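Local atomic coordinates of D-isomer specific 2-hydroxyacid dehydrogenase family protein (Desulfovibrio vulgaris, PDB entry 5TX7), a protein that probably interconverts D-2-hydroxyacids and the corresponding 2-oxoacids, using NAD as the redox cofactor. Residues M2-Y10 with L25-T34; C209-D220 with R238-V247. All blocks are in the same frame, centred on the assembly; numbering follows the deposited sequence.

Contact 1 (2-10 with 25-34) and contact 2 (209-220 with 238-247) lie on opposite sides of the chain's centre, their centres about 35 Å apart, and share no element. Contact 1 pairs two strands at one edge of the five-stranded parallel sheet; contact 2 joins the loops that follow two adjacent strands of the seven-stranded sheet in the NAD-binding domain. Both are partly buried. Regular parallel backbone bonding, with an aliphatic face (Ile4, Ala6, Leu28, Val30) and a mixed one, carries contact 1, and its far end reaches the second subunit. Contact 2 has three backbone bonds and relies on leucine, proline and valine packing, with a water and an arginine at one end.

Contact 1 (M2-Y10 with L25-T34); sequences MRIVALDGY and LGELVVHPRT
Thr34 OG1 works in two directions: it donates to Leu7 O at 2.7 Å, in the carbonyl plane on a lone pair, and is also bonded to Arg42 NH1 of helix 39-43. Upstream, strands 3-6 and 27-30 run parallel, 17° apart, as the first and second strands of a beta-alpha-beta unit connected through helix 20-23. Their bonds alternate between the two strands, from Glu27 N to Met2 O at 2.7 Å through Ile4 and Val29 to His31 N on Ala6 O. On the face of Ile4, Ala6, Leu28 and Val30, Leu28 CD1 lies 3.7 Å from Ile4 CG2; CG of Leu28 is anti to the backbone N, and this first torsion together with chi2 of 62° brings the methyl toward Ile4. Ile22 touches both residues from helix 20-23. On the other face, Val5 CG1 meets the edge of the His31 ring in its plane, 4.0 Å from ND1.

Past the strands, His31 O accepts from Gly9 N at 2.9 Å and Pro32 O from Tyr10 N at 3.2 Å, which continues the pairing into the two loops. Tyr10 CB packs on Pro32 CB, and Arg33 NH2 comes obliquely to the Tyr10 ring, 3.4 Å from CD2, with the guanidinium and ring planes 63° apart. Arg33 NE forms a salt bridge with Asp135 of the second subunit, while Asp8 turns its carboxylate to the backbone N atoms of Asn52 and Lys53. The chemistry thus shifts from backbone pairing and aliphatic cover along the strands to polar and charged links that tie the loop end to helix 39-43 and the dimer interface.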
loop_
_atom_site.group_PDB
_atom_site.type_symbol
_atom_site.label_atom_id
_atom_site.label_comp_id
_atom_site.label_asym_id
_atom_site.label_seq_id
_atom_site.Cartn_x
_atom_site.Cartn_y
_atom_site.Cartn_z
ATOM N N MET A 2 12.647 42.094 7.167
ATOM C CA MET A 2 13.324 41.235 6.202
ATOM C C MET A 2 12.384 40.780 5.089
ATOM O O MET A 2 11.234 40.459 5.328
ATOM C CB MET A 2 13.853 40.005 6.945
ATOM C CG MET A 2 14.438 38.916 6.062
ATOM S SD MET A 2 15.584 37.931 7.011
ATOM C CE MET A 2 17.038 38.998 6.930
ATOM N N ARG A 3 12.905 40.670 3.879
ATOM C CA ARG A 3 12.130 40.431 2.675
ATOM C C ARG A 3 12.466 39.037 2.180
ATOM O O ARG A 3 13.633 38.742 1.936
ATOM C CB ARG A 3 12.493 41.484 1.630
ATOM C CG ARG A 3 11.309 42.131 0.914
ATOM C CD ARG A 3 11.729 43.418 0.220
ATOM N NE ARG A 3 12.058 44.469 1.189
ATOM C CZ ARG A 3 13.019 45.396 1.062
ATOM N NH1 ARG A 3 13.834 45.440 0.002
ATOM N NH2 ARG A 3 13.177 46.295 2.038
ATOM N N ILE A 4 11.447 38.187 2.053
ATOM C CA ILE A 4 11.611 36.774 1.685
ATOM C C ILE A 4 10.814 36.479 0.417
ATOM O O ILE A 4 9.632 36.806 0.346
ATOM C CB ILE A 4 11.111 35.830 2.809
ATOM C CG1 ILE A 4 11.819 36.162 4.131
ATOM C CG2 ILE A 4 11.411 34.396 2.456
ATOM C CD1 ILE A 4 11.394 35.369 5.336
ATOM N N VAL A 5 11.433 35.823 -0.559
ATOM C CA VAL A 5 10.747 35.479 -1.811
ATOM C C VAL A 5 10.845 33.976 -2.097
ATOM O O VAL A 5 11.949 33.415 -2.139
ATOM C CB VAL A 5 11.302 36.275 -3.002
ATOM C CG1 VAL A 5 10.578 35.919 -4.292
ATOM C CG2 VAL A 5 11.143 37.764 -2.738
ATOM N N ALA A 6 9.682 33.340 -2.287
ATOM C CA ALA A 6 9.612 31.954 -2.767
ATOM C C ALA A 6 9.340 31.966 -4.283
ATOM O O ALA A 6 8.284 32.436 -4.740
ATOM C CB ALA A 6 8.531 31.188 -2.024
ATOM N N LEU A 7 10.307 31.470 -5.047
ATOM C CA LEU A 7 10.244 31.515 -6.505
ATOM C C LEU A 7 9.388 30.399 -7.108
ATOM O O LEU A 7 8.877 30.554 -8.207
ATOM C CB LEU A 7 11.660 31.503 -7.115
ATOM C CG LEU A 7 12.532 32.717 -6.774
ATOM C CD1 LEU A 7 13.958 32.514 -7.265
ATOM C CD2 LEU A 7 11.952 34.013 -7.344
ATOM N N ASP A 8 9.243 29.280 -6.409
ATOM C CA ASP A 8 8.326 28.225 -6.855
ATOM C C ASP A 8 7.711 27.491 -5.687
ATOM O O ASP A 8 8.085 26.377 -5.384
ATOM C CB ASP A 8 9.013 27.255 -7.846
ATOM C CG ASP A 8 10.233 26.550 -7.265
ATOM O OD1 ASP A 8 10.897 27.115 -6.365
ATOM O OD2 ASP A 8 10.544 25.428 -7.737
ATOM N N GLY A 9 6.763 28.154 -5.037
ATOM C CA GLY A 9 6.142 27.648 -3.815
ATOM C C GLY A 9 4.922 26.758 -3.998
ATOM O O GLY A 9 4.431 26.167 -3.028
ATOM N N TYR A 10 4.431 26.623 -5.222
ATOM C CA TYR A 10 3.189 25.883 -5.434
ATOM C C TYR A 10 3.310 24.406 -5.043
ATOM O O TYR A 10 2.485 23.920 -4.283
ATOM C CB TYR A 10 2.705 26.014 -6.875
ATOM C CG TYR A 10 1.365 25.357 -7.106
ATOM C CD1 TYR A 10 0.198 25.875 -6.530
ATOM C CD2 TYR A 10 1.261 24.206 -7.859
ATOM C CE1 TYR A 10 -1.034 25.263 -6.739
ATOM C CE2 TYR A 10 0.046 23.592 -8.074
ATOM C CZ TYR A 10 -1.108 24.113 -7.516
ATOM O OH TYR A 10 -2.324 23.477 -7.759
ATOM N N LEU A 25 8.763 35.544 10.155
ATOM C CA LEU A 25 10.184 35.926 10.108
ATOM C C LEU A 25 10.508 37.057 9.129
ATOM O O LEU A 25 11.677 37.412 8.956
ATOM C CB LEU A 25 11.007 34.697 9.700
ATOM C CG LEU A 25 10.789 33.417 10.493
ATOM C CD1 LEU A 25 11.562 32.281 9.868
ATOM C CD2 LEU A 25 11.224 33.613 11.930
ATOM N N GLY A 26 9.494 37.599 8.464
ATOM C CA GLY A 26 9.699 38.636 7.473
ATOM C C GLY A 26 8.489 38.830 6.596
ATOM O O GLY A 26 7.425 38.295 6.860
ATOM N N GLU A 27 8.671 39.620 5.551
ATOM C CA GLU A 27 7.643 39.877 4.557
ATOM C C GLU A 27 7.837 38.867 3.453
ATOM O O GLU A 27 8.874 38.868 2.801
ATOM C CB GLU A 27 7.736 41.312 4.014
ATOM C CG GLU A 27 7.035 42.351 4.881
ATOM C CD GLU A 27 5.626 41.915 5.302
ATOM O OE1 GLU A 27 4.804 41.619 4.399
ATOM O OE2 GLU A 27 5.347 41.832 6.530
ATOM N N LEU A 28 6.847 38.007 3.249
ATOM C CA LEU A 28 6.942 36.936 2.260
ATOM C C LEU A 28 6.151 37.243 1.004
ATOM O O LEU A 28 5.040 37.755 1.088
ATOM C CB LEU A 28 6.415 35.636 2.853
ATOM C CG LEU A 28 6.442 34.375 1.996
ATOM C CD1 LEU A 28 7.852 33.988 1.623
ATOM C CD2 LEU A 28 5.805 33.269 2.789
ATOM N N VAL A 29 6.737 36.931 -0.148
ATOM C CA VAL A 29 6.012 36.893 -1.413
ATOM C C VAL A 29 6.185 35.485 -1.975
ATOM O O VAL A 29 7.311 34.979 -2.019
ATOM C CB VAL A 29 6.530 37.938 -2.405
ATOM C CG1 VAL A 29 5.735 37.886 -3.685
ATOM C CG2 VAL A 29 6.382 39.327 -1.829
ATOM N N VAL A 30 5.084 34.844 -2.371
ATOM C CA VAL A 30 5.126 33.481 -2.891
ATOM C C VAL A 30 4.658 33.457 -4.332
ATOM O O VAL A 30 3.494 33.684 -4.599
ATOM C CB VAL A 30 4.233 32.532 -2.071
ATOM C CG1 VAL A 30 4.344 31.104 -2.616
ATOM C CG2 VAL A 30 4.595 32.581 -0.587
ATOM N N HIS A 31 5.579 33.185 -5.254
ATOM C CA HIS A 31 5.233 32.907 -6.641
ATOM C C HIS A 31 5.058 31.403 -6.797
ATOM O O HIS A 31 5.830 30.628 -6.223
ATOM C CB HIS A 31 6.313 33.384 -7.597
ATOM C CG HIS A 31 6.527 34.859 -7.567
ATOM N ND1 HIS A 31 7.543 35.448 -6.852
ATOM C CD2 HIS A 31 5.872 35.866 -8.186
ATOM C CE1 HIS A 31 7.500 36.755 -7.012
ATOM N NE2 HIS A 31 6.492 37.035 -7.813
ATOM N N PRO A 32 4.040 30.980 -7.552
ATOM C CA PRO A 32 3.787 29.555 -7.665
ATOM C C PRO A 32 4.875 28.829 -8.437
ATOM O O PRO A 32 5.214 27.693 -8.112
ATOM C CB PRO A 32 2.424 29.481 -8.371
ATOM C CG PRO A 32 2.225 30.774 -9.019
ATOM C CD PRO A 32 3.031 31.792 -8.254
ATOM N N ARG A 33 5.382 29.491 -9.465
ATOM C CA ARG A 33 6.572 29.064 -10.201
ATOM C C ARG A 33 7.172 30.286 -10.879
ATOM O O ARG A 33 6.504 31.333 -10.992
ATOM C CB ARG A 33 6.218 28.008 -11.242
ATOM C CG ARG A 33 5.205 28.452 -12.263
ATOM C CD ARG A 33 4.520 27.266 -12.951
ATOM N NE ARG A 33 3.738 26.422 -12.041
ATOM C CZ ARG A 33 2.512 26.689 -11.575
ATOM N NH1 ARG A 33 1.879 27.819 -11.881
ATOM N NH2 ARG A 33 1.913 25.821 -10.749
ATOM N N THR A 34 8.417 30.154 -11.333
ATOM C CA THR A 34 9.112 31.243 -11.998
ATOM C C THR A 34 9.866 30.769 -13.237
ATOM O O THR A 34 10.804 29.998 -13.112
ATOM C CB THR A 34 10.065 31.946 -11.025
ATOM O OG1 THR A 34 9.302 32.577 -9.993
ATOM C CG2 THR A 34 10.879 33.027 -11.740
#

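Contact 2 (C209-D220 with R238-V247); sequences CPLTPETEGLVD and RGPLLDERAV
In the Rossmann-type NAD-binding domain, the loops leaving strands 204-207 and 231-235 meet here, and the second leads into helix 244-253. Three backbone bonds join them: Gly217 N to Pro240 O, Val219 N to Leu241 O, and Asp243 N to Val219 O at 2.9 Å, the last almost straight at the hydrogen (179°). Val219 thus bridges Leu242 while forming the centre of an inverse gamma turn. Gly217, with positive phi, sits within the type II turn from Thr215 to Leu218 and presents its N-H to the 3-10 turn 239-241.

Leu241 reaches into the bend of the first loop. Leu241 CG stands anti to its carbonyl carbon (chi1 -65°), and Leu241 CD2 comes 3.6 Å from Thr215 OG1 while Leu241 CD1 lies 4.0 Å from Cys209 SG. Thr215 OG1 is itself held by Pro210 O, on a lone pair in the carbonyl plane, and by Thr212 N, two bonds that span the bend. Leu211 slides past Leu241 in the opposite sense and crosses Pro240 at about a right angle, its CD2 3.6 Å from Pro240 CG. The same methyl lies over one guanidinium face of Arg238, toward the rim, while a water in the guanidinium plane accepts from Arg238 NH1 and Leu211 N.

At the other end Val219 CB rests 3.5 Å from Leu242 CD2, the two side chains running alongside. Val219 and Leu242 both pack on Leu207 and Leu233 of the two strands; Leu224 of helix 221-225 touches Val219, Ala246 and Val247, and Phe199 of helix 195-201 lies against Leu218 and Val219.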
loop_
_atom_site.group_PDB
_atom_site.type_symbol
_atom_site.label_atom_id
_atom_site.label_comp_id
_atom_site.label_asym_id
_atom_site.label_seq_id
_atom_site.Cartn_x
_atom_site.Cartn_y
_atom_site.Cartn_z
ATOM N N CYS A 209 19.929 5.102 -3.222
ATOM C CA CYS A 209 21.309 5.564 -3.265
ATOM C C CYS A 209 21.419 6.826 -4.120
ATOM O O CYS A 209 20.606 7.047 -5.027
ATOM C CB CYS A 209 22.238 4.476 -3.815
ATOM S SG CYS A 209 21.791 3.802 -5.439
ATOM N N PRO A 210 22.421 7.676 -3.822
ATOM C CA PRO A 210 22.583 8.871 -4.649
ATOM C C PRO A 210 23.134 8.533 -6.035
ATOM O O PRO A 210 23.802 7.505 -6.194
ATOM C CB PRO A 210 23.555 9.744 -3.847
ATOM C CG PRO A 210 24.180 8.860 -2.828
ATOM C CD PRO A 210 23.462 7.549 -2.787
ATOM N N LEU A 211 22.829 9.379 -7.018
ATOM C CA LEU A 211 23.385 9.234 -8.361
ATOM C C LEU A 211 24.788 9.840 -8.395
ATOM O O LEU A 211 24.973 10.998 -8.046
ATOM C CB LEU A 211 22.487 9.913 -9.405
ATOM C CG LEU A 211 22.905 9.818 -10.883
ATOM C CD1 LEU A 211 22.885 8.372 -11.356
ATOM C CD2 LEU A 211 21.994 10.675 -11.745
ATOM N N THR A 212 25.762 9.025 -8.792
ATOM C CA THR A 212 27.166 9.415 -8.925
ATOM C C THR A 212 27.692 8.750 -10.192
ATOM O O THR A 212 26.959 7.983 -10.824
ATOM C CB THR A 212 28.005 8.934 -7.714
ATOM O OG1 THR A 212 27.934 7.501 -7.601
ATOM C CG2 THR A 212 27.510 9.579 -6.423
ATOM N N PRO A 213 28.945 9.047 -10.584
ATOM C CA PRO A 213 29.610 8.241 -11.616
ATOM C C PRO A 213 29.553 6.725 -11.360
ATOM O O PRO A 213 29.247 5.971 -12.286
ATOM C CB PRO A 213 31.061 8.738 -11.563
ATOM C CG PRO A 213 30.957 10.157 -11.104
ATOM C CD PRO A 213 29.693 10.287 -10.289
ATOM N N GLU A 214 29.819 6.307 -10.116
ATOM C CA GLU A 214 29.851 4.884 -9.718
ATOM C C GLU A 214 28.506 4.169 -9.814
ATOM O O GLU A 214 28.466 2.972 -10.099
ATOM C CB GLU A 214 30.376 4.728 -8.286
ATOM N N THR A 215 27.412 4.895 -9.569
ATOM C CA THR A 215 26.067 4.306 -9.551
ATOM C C THR A 215 25.215 4.592 -10.781
ATOM O O THR A 215 24.119 4.043 -10.888
ATOM C CB THR A 215 25.273 4.701 -8.286
ATOM O OG1 THR A 215 25.039 6.113 -8.269
ATOM C CG2 THR A 215 26.020 4.284 -7.022
ATOM N N GLU A 216 25.694 5.405 -11.731
ATOM C CA GLU A 216 24.981 5.549 -13.001
ATOM C C GLU A 216 24.865 4.175 -13.716
ATOM O O GLU A 216 25.843 3.448 -13.852
ATOM C CB GLU A 216 25.607 6.578 -13.930
ATOM C CG GLU A 216 24.795 6.709 -15.228
ATOM C CD GLU A 216 24.952 8.037 -15.958
ATOM O OE1 GLU A 216 24.987 9.109 -15.301
ATOM O OE2 GLU A 216 25.006 8.006 -17.211
ATOM N N GLY A 217 23.645 3.832 -14.133
ATOM C CA GLY A 217 23.363 2.584 -14.837
ATOM C C GLY A 217 23.616 1.342 -14.013
ATOM O O GLY A 217 24.033 0.300 -14.541
ATOM N N LEU A 218 23.361 1.460 -12.715
ATOM C CA LEU A 218 23.513 0.366 -11.751
ATOM C C LEU A 218 22.634 -0.819 -12.128
ATOM O O LEU A 218 23.096 -1.955 -12.176
ATOM C CB LEU A 218 23.143 0.900 -10.363
ATOM C CG LEU A 218 23.170 0.124 -9.080
ATOM C CD1 LEU A 218 23.331 1.145 -7.957
ATOM C CD2 LEU A 218 21.900 -0.683 -8.894
ATOM N N VAL A 219 21.355 -0.538 -12.375
ATOM C CA VAL A 219 20.410 -1.547 -12.839
ATOM C C VAL A 219 20.563 -1.683 -14.361
ATOM O O VAL A 219 19.885 -0.995 -15.152
ATOM C CB VAL A 219 18.969 -1.201 -12.446
ATOM C CG1 VAL A 219 18.005 -2.310 -12.889
ATOM C CG2 VAL A 219 18.902 -0.971 -10.932
ATOM N N ASP A 220 21.487 -2.565 -14.745
ATOM C CA ASP A 220 21.816 -2.812 -16.143
ATOM C C ASP A 220 21.384 -4.208 -16.568
ATOM O O ASP A 220 20.950 -5.015 -15.738
ATOM C CB ASP A 220 23.318 -2.568 -16.404
ATOM C CG ASP A 220 24.254 -3.465 -15.584
ATOM O OD1 ASP A 220 23.798 -4.322 -14.790
ATOM O OD2 ASP A 220 25.485 -3.288 -15.741
ATOM N N ARG A 238 16.678 8.028 -8.339
ATOM C CA ARG A 238 17.137 8.844 -9.476
ATOM C C ARG A 238 17.017 8.037 -10.765
ATOM O O ARG A 238 17.421 6.877 -10.816
ATOM C CB ARG A 238 18.593 9.279 -9.290
ATOM C CG ARG A 238 18.881 10.131 -8.049
ATOM C CD ARG A 238 18.200 11.490 -8.064
ATOM N NE ARG A 238 18.471 12.223 -9.297
ATOM C CZ ARG A 238 19.599 12.886 -9.576
ATOM N NH1 ARG A 238 20.613 12.950 -8.707
ATOM N NH2 ARG A 238 19.708 13.509 -10.750
ATOM N N GLY A 239 16.460 8.654 -11.801
ATOM C CA GLY A 239 16.255 8.009 -13.106
ATOM C C GLY A 239 17.472 7.346 -13.732
ATOM O O GLY A 239 17.405 6.183 -14.106
ATOM N N PRO A 240 18.600 8.064 -13.821
ATOM C CA PRO A 240 19.813 7.481 -14.410
ATOM C C PRO A 240 20.462 6.319 -13.647
ATOM O O PRO A 240 21.458 5.773 -14.114
ATOM C CB PRO A 240 20.776 8.686 -14.523
ATOM C CG PRO A 240 19.898 9.875 -14.559
ATOM C CD PRO A 240 18.731 9.525 -13.654
ATOM N N LEU A 241 19.914 5.927 -12.506
ATOM C CA LEU A 241 20.302 4.671 -11.867
ATOM C C LEU A 241 19.960 3.437 -12.719
ATOM O O LEU A 241 20.558 2.385 -12.527
ATOM C CB LEU A 241 19.674 4.557 -10.467
ATOM C CG LEU A 241 20.112 5.561 -9.414
ATOM C CD1 LEU A 241 19.330 5.338 -8.136
ATOM C CD2 LEU A 241 21.599 5.452 -9.138
ATOM N N LEU A 242 19.025 3.568 -13.657
ATOM C CA LEU A 242 18.620 2.467 -14.548
ATOM C C LEU A 242 19.133 2.635 -15.958
ATOM O O LEU A 242 19.241 3.763 -16.435
ATOM C CB LEU A 242 17.098 2.461 -14.706
ATOM C CG LEU A 242 16.159 2.500 -13.543
ATOM C CD1 LEU A 242 14.737 2.335 -14.058
ATOM C CD2 LEU A 242 16.562 1.358 -12.662
ATOM N N ASP A 243 19.387 1.508 -16.627
ATOM C CA ASP A 243 19.423 1.463 -18.094
ATOM C C ASP A 243 17.977 1.195 -18.504
ATOM O O ASP A 243 17.487 0.066 -18.390
ATOM C CB ASP A 243 20.382 0.370 -18.593
ATOM C CG ASP A 243 20.361 0.197 -20.130
ATOM O OD1 ASP A 243 19.609 0.898 -20.837
ATOM O OD2 ASP A 243 21.107 -0.661 -20.647
ATOM N N GLU A 244 17.295 2.245 -18.953
ATOM C CA GLU A 244 15.853 2.204 -19.247
ATOM C C GLU A 244 15.490 1.167 -20.313
ATOM O O GLU A 244 14.428 0.542 -20.235
ATOM C CB GLU A 244 15.329 3.604 -19.641
ATOM C CG GLU A 244 15.407 4.645 -18.511
ATOM C CD GLU A 244 14.640 5.932 -18.796
ATOM O OE1 GLU A 244 14.376 6.263 -19.989
ATOM O OE2 GLU A 244 14.287 6.642 -17.814
ATOM N N ARG A 245 16.386 0.972 -21.279
ATOM C CA ARG A 245 16.213 -0.024 -22.342
ATOM C C ARG A 245 16.167 -1.448 -21.787
ATOM O O ARG A 245 15.248 -2.208 -22.056
ATOM C CB ARG A 245 17.347 0.118 -23.371
ATOM C CG ARG A 245 17.364 -0.900 -24.507
ATOM C CD ARG A 245 16.027 -1.028 -25.233
ATOM N NE ARG A 245 15.623 0.222 -25.885
ATOM C CZ ARG A 245 14.658 0.335 -26.804
ATOM N NH1 ARG A 245 13.964 -0.729 -27.224
ATOM N NH2 ARG A 245 14.387 1.537 -27.318
ATOM N N ALA A 246 17.171 -1.793 -21.002
ATOM C CA ALA A 246 17.270 -3.121 -20.393
ATOM C C ALA A 246 16.066 -3.446 -19.520
ATOM O O ALA A 246 15.574 -4.584 -19.522
ATOM C CB ALA A 246 18.554 -3.242 -19.592
ATOM N N VAL A 247 15.576 -2.441 -18.798
ATOM C CA VAL A 247 14.419 -2.626 -17.919
ATOM C C VAL A 247 13.150 -2.866 -18.756
ATOM O O VAL A 247 12.358 -3.758 -18.444
ATOM C CB VAL A 247 14.286 -1.444 -16.938
ATOM C CG1 VAL A 247 13.002 -1.523 -16.128
ATOM C CG2 VAL A 247 15.492 -1.396 -16.004
HETATM O O HOH W 1 21.159 11.651 -5.866
#